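Local coordinates for protein dTDP-4-dehydrorhamnose Reductase (Yersinia enterocolitica, PDB 5U9C) that probably reduces dTDP-4-dehydro-beta-L-rhamnose to dTDP-beta-L-rhamnose with NADPH, in the pathway that makes dTDP-L-rhamnose, at residues Y103-E113 and P124-L135. Sequence-based numbering, arbitrary orientation. Where two conformers were deposited one is given.
Sequences YLSSSNVFGGE and PLPMNYYGRSKL
Lys134 reaches from the helix to the end of the strand, where its NZ donates to Leu104 O at 2.9 Å. The ammonium group lies in the carbonyl plane. Lys134 CG lies over one face of the Tyr130 ring, toward its rim; bends at chi2 and chi3 (both -61°) then turn the chain to Leu104 O. Water 1 links Lys134 NZ to Tyr103 OH, and Lys134 CE packs 3.4 Å from that hydroxyl. Tyr130 and Lys134 have the Tyr-x-x-x-Lys spacing of the short-chain dehydrogenase/reductase family, in whose relatives this pair is catalytic.

The Tyr130 ring turns its edge to Ser106, with CE2 3.7 Å from Ser106 OG. The same serine oxygen accepts from Asn108 N, an ST turn that shapes the chain just after the strand. Asn108 CB packs against Tyr130 CD2.

Further along, the backbones come close. Gly131 CA makes a CH...O contact of 3.3 Å with Asn108 O. Water 2 joins Asn108 O to Met127 N. Asn128 caps the helix: its OD1 accepts from Gly131 N, and its ND2 bonds to Pro255 O. Gly112 N donates to Leu125 O at 2.9 Å. Water 3 ties Gly111 N and Glu113 N to the same oxygen.

Apolar contacts fill the middle. Val109 sends CG1 to Leu135 CB (3.9 Å) and CG2 to Pro124 CB (4.0 Å).

The contact joins the C-terminal end of strand 100-106, inside the parallel Rossmann sheet, to the start of helix 129-144. Strand segment 103-106 and helix segment 129-135 run roughly antiparallel, at 147°. Strand 149-154 pairs beside Tyr103 and Ser105, while helices 69-74 and 76-97 pack against Tyr130.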
loop_
_atom_site.group_PDB
_atom_site.type_symbol
_atom_site.label_atom_id
_atom_site.label_comp_id
_atom_site.label_asym_id
_atom_site.label_seq_id
_atom_site.Cartn_x
_atom_site.Cartn_y
_atom_site.Cartn_z
ATOM N N TYR D 103 -5.083 17.835 26.856
ATOM C CA TYR D 103 -5.172 18.178 25.434
ATOM C C TYR D 103 -6.262 17.332 24.795
ATOM O O TYR D 103 -6.226 16.109 24.867
ATOM C CB TYR D 103 -3.823 17.936 24.718
ATOM C CG TYR D 103 -3.811 18.201 23.218
ATOM C CD1 TYR D 103 -4.212 19.434 22.707
ATOM C CD2 TYR D 103 -3.303 17.263 22.315
ATOM C CE1 TYR D 103 -4.174 19.703 21.344
ATOM C CE2 TYR D 103 -3.254 17.529 20.946
ATOM C CZ TYR D 103 -3.683 18.755 20.476
ATOM O OH TYR D 103 -3.631 19.054 19.144
ATOM N N LEU D 104 -7.251 17.999 24.218
ATOM C CA LEU D 104 -8.323 17.314 23.515
ATOM C C LEU D 104 -7.847 17.024 22.091
ATOM O O LEU D 104 -7.610 17.942 21.314
ATOM C CB LEU D 104 -9.571 18.183 23.469
ATOM C CG LEU D 104 -10.757 17.628 22.664
ATOM C CD1 LEU D 104 -11.268 16.341 23.303
ATOM C CD2 LEU D 104 -11.851 18.673 22.578
ATOM N N SER D 105 -7.694 15.748 21.760
ATOM C CA SER D 105 -7.260 15.343 20.408
ATOM C C SER D 105 -8.416 14.666 19.668
ATOM O O SER D 105 -9.558 14.734 20.115
ATOM C CB SER D 105 -5.982 14.486 20.442
ATOM O OG SER D 105 -5.428 14.346 19.119
ATOM N N SER D 106 -8.110 13.983 18.567
ATOM C CA SER D 106 -9.139 13.450 17.676
ATOM C C SER D 106 -8.838 12.084 17.096
ATOM O O SER D 106 -7.688 11.707 16.884
ATOM C CB SER D 106 -9.273 14.438 16.497
ATOM O OG SER D 106 -10.078 13.956 15.432
ATOM N N SER D 107 -9.907 11.355 16.828
ATOM C CA SER D 107 -9.823 10.081 16.153
ATOM C C SER D 107 -9.182 10.265 14.753
ATOM O O SER D 107 -8.695 9.297 14.181
ATOM C CB SER D 107 -11.229 9.469 16.020
ATOM O OG SER D 107 -12.109 10.315 15.298
ATOM N N ASN D 108 -9.184 11.501 14.217
ATOM C CA ASN D 108 -8.576 11.789 12.897
ATOM C C ASN D 108 -7.069 11.626 12.840
ATOM O O ASN D 108 -6.492 11.814 11.780
ATOM C CB ASN D 108 -8.932 13.191 12.377
ATOM C CG ASN D 108 -10.111 13.190 11.449
ATOM O OD1 ASN D 108 -11.207 13.608 11.824
ATOM N ND2 ASN D 108 -9.894 12.715 10.209
ATOM N N VAL D 109 -6.421 11.307 13.959
ATOM C CA VAL D 109 -5.003 10.989 13.902
ATOM C C VAL D 109 -4.862 9.594 13.258
ATOM O O VAL D 109 -3.769 9.194 12.859
ATOM C CB VAL D 109 -4.284 11.047 15.266
ATOM C CG1 VAL D 109 -4.389 12.443 15.870
ATOM C CG2 VAL D 109 -4.791 9.975 16.231
ATOM N N PHE D 110 -5.969 8.860 13.178
ATOM C CA PHE D 110 -5.983 7.555 12.533
ATOM C C PHE D 110 -6.704 7.617 11.178
ATOM O O PHE D 110 -7.423 8.588 10.876
ATOM C CB PHE D 110 -6.709 6.527 13.401
ATOM C CG PHE D 110 -6.068 6.287 14.728
ATOM C CD1 PHE D 110 -4.885 5.551 14.816
ATOM C CD2 PHE D 110 -6.652 6.754 15.886
ATOM C CE1 PHE D 110 -4.288 5.307 16.041
ATOM C CE2 PHE D 110 -6.062 6.517 17.121
ATOM C CZ PHE D 110 -4.884 5.790 17.200
ATOM N N GLY D 111 -6.520 6.570 10.384
ATOM C CA GLY D 111 -7.239 6.425 9.137
ATOM C C GLY D 111 -6.457 5.904 7.968
ATOM O O GLY D 111 -7.000 5.182 7.148
ATOM N N GLY D 112 -5.175 6.258 7.896
ATOM C CA GLY D 112 -4.348 5.852 6.787
ATOM C C GLY D 112 -4.208 4.353 6.685
ATOM O O GLY D 112 -4.052 3.817 5.593
ATOM N N GLU D 113 -4.297 3.661 7.808
ATOM C CA GLU D 113 -4.169 2.203 7.765
ATOM C C GLU D 113 -5.354 1.504 7.125
ATOM O O GLU D 113 -5.202 0.401 6.613
ATOM C CB GLU D 113 -3.909 1.637 9.157
ATOM C CG GLU D 113 -3.759 0.127 9.169
ATOM C CD GLU D 113 -3.310 -0.415 10.509
ATOM O OE1 GLU D 113 -2.918 0.380 11.402
ATOM O OE2 GLU D 113 -3.382 -1.656 10.659
ATOM N N PRO D 124 -0.695 6.121 15.352
ATOM C CA PRO D 124 -1.380 7.088 14.489
ATOM C C PRO D 124 -0.783 7.258 13.085
ATOM O O PRO D 124 0.423 7.327 12.933
ATOM C CB PRO D 124 -1.288 8.396 15.280
ATOM C CG PRO D 124 -1.145 7.981 16.696
ATOM C CD PRO D 124 -0.308 6.730 16.649
ATOM N N LEU D 125 -1.649 7.279 12.086
ATOM C CA LEU D 125 -1.244 7.469 10.689
ATOM C C LEU D 125 -2.393 8.253 10.078
ATOM O O LEU D 125 -3.384 7.648 9.630
ATOM C CB LEU D 125 -1.026 6.132 9.990
ATOM C CG LEU D 125 -0.699 6.188 8.493
ATOM C CD1 LEU D 125 0.503 7.080 8.226
ATOM C CD2 LEU D 125 -0.478 4.782 7.943
ATOM N N PRO D 126 -2.306 9.599 10.093
ATOM C CA PRO D 126 -3.429 10.390 9.568
ATOM C C PRO D 126 -3.624 10.326 8.039
ATOM O O PRO D 126 -2.771 9.822 7.311
ATOM C CB PRO D 126 -3.112 11.821 10.036
ATOM C CG PRO D 126 -2.125 11.665 11.138
ATOM C CD PRO D 126 -1.321 10.448 10.783
HETATM N N MSE D 127 -4.776 10.810 7.610
HETATM C CA MSE D 127 -5.207 10.835 6.202
HETATM C C MSE D 127 -5.329 12.227 5.654
HETATM O O MSE D 127 -5.513 12.397 4.463
HETATM C CB MSE D 127 -6.612 10.233 6.244
HETATM C CG MSE D 127 -7.220 9.814 4.907
HETATM SE SE MSE D 127 -7.026 7.871 4.738
HETATM C CE MSE D 127 -7.636 7.824 2.866
ATOM N N ASN D 128 -5.204 13.236 6.507
ATOM C CA ASN D 128 -5.401 14.626 6.080
ATOM C C ASN D 128 -4.643 15.627 6.951
ATOM O O ASN D 128 -4.054 15.249 7.982
ATOM C CB ASN D 128 -6.909 14.926 6.026
ATOM C CG ASN D 128 -7.661 14.473 7.281
ATOM O OD1 ASN D 128 -7.206 14.665 8.418
ATOM N ND2 ASN D 128 -8.849 13.909 7.074
ATOM N N TYR D 129 -4.627 16.895 6.536
ATOM C CA TYR D 129 -3.878 17.908 7.282
ATOM C C TYR D 129 -4.412 18.201 8.674
ATOM O O TYR D 129 -3.632 18.447 9.570
ATOM C CB TYR D 129 -3.611 19.182 6.452
ATOM C CG TYR D 129 -2.523 18.958 5.405
ATOM C CD1 TYR D 129 -1.185 18.792 5.791
ATOM C CD2 TYR D 129 -2.834 18.855 4.033
ATOM C CE1 TYR D 129 -0.194 18.576 4.837
ATOM C CE2 TYR D 129 -1.842 18.639 3.076
ATOM C CZ TYR D 129 -0.531 18.504 3.479
ATOM O OH TYR D 129 0.437 18.251 2.551
ATOM N N TYR D 130 -5.731 18.121 8.860
ATOM C CA TYR D 130 -6.309 18.304 10.175
ATOM C C TYR D 130 -5.717 17.254 11.125
ATOM O O TYR D 130 -5.185 17.591 12.192
ATOM C CB TYR D 130 -7.838 18.186 10.139
ATOM C CG TYR D 130 -8.431 18.123 11.527
ATOM C CD1 TYR D 130 -8.358 19.227 12.377
ATOM C CD2 TYR D 130 -9.021 16.959 12.005
ATOM C CE1 TYR D 130 -8.848 19.175 13.662
ATOM C CE2 TYR D 130 -9.547 16.910 13.293
ATOM C CZ TYR D 130 -9.442 18.013 14.114
ATOM O OH TYR D 130 -9.943 17.991 15.386
ATOM N N GLY D 131 -5.783 15.994 10.708
ATOM C CA GLY D 131 -5.256 14.885 11.524
ATOM C C GLY D 131 -3.764 15.021 11.823
ATOM O O GLY D 131 -3.325 14.815 12.973
ATOM N N ARG D 132 -2.981 15.399 10.805
ATOM C CA ARG D 132 -1.560 15.620 10.992
ATOM C C ARG D 132 -1.299 16.720 12.036
ATOM O O ARG D 132 -0.422 16.575 12.888
ATOM C CB ARG D 132 -0.906 16.018 9.672
ATOM C CG ARG D 132 -0.867 14.906 8.642
ATOM C CD ARG D 132 -0.425 15.384 7.271
ATOM N NE ARG D 132 -0.562 14.309 6.316
ATOM C CZ ARG D 132 -1.319 14.298 5.228
ATOM N NH1 ARG D 132 -1.927 15.389 4.785
ATOM N NH2 ARG D 132 -1.341 13.196 4.480
ATOM N N SER D 133 -2.059 17.822 11.953
ATOM C CA SER D 133 -1.872 18.946 12.876
ATOM C C SER D 133 -2.195 18.578 14.320
ATOM O O SER D 133 -1.498 18.996 15.247
ATOM C CB SER D 133 -2.668 20.179 12.423
ATOM O OG SER D 133 -4.087 20.027 12.585
ATOM N N LYS D 134 -3.236 17.773 14.514
ATOM C CA LYS D 134 -3.601 17.300 15.848
ATOM C C LYS D 134 -2.547 16.337 16.405
ATOM O O LYS D 134 -2.181 16.413 17.607
ATOM C CB LYS D 134 -4.976 16.615 15.842
ATOM C CG LYS D 134 -6.165 17.530 15.513
ATOM C CD LYS D 134 -6.384 18.691 16.486
ATOM C CE LYS D 134 -6.676 18.227 17.903
ATOM N NZ LYS D 134 -7.029 19.337 18.815
ATOM N N LEU D 135 -2.055 15.447 15.540
ATOM C CA LEU D 135 -1.054 14.455 15.946
ATOM C C LEU D 135 0.260 15.098 16.348
ATOM O O LEU D 135 0.859 14.704 17.331
ATOM C CB LEU D 135 -0.795 13.455 14.828
ATOM C CG LEU D 135 0.269 12.392 15.127
ATOM C CD1 LEU D 135 -0.079 11.601 16.375
ATOM C CD2 LEU D 135 0.426 11.462 13.926
HETATM O O HOH W 1 -5.077 21.437 18.484
HETATM O O HOH W 2 -6.527 11.993 9.107
HETATM O O HOH W 3 -4.410 4.712 10.659
#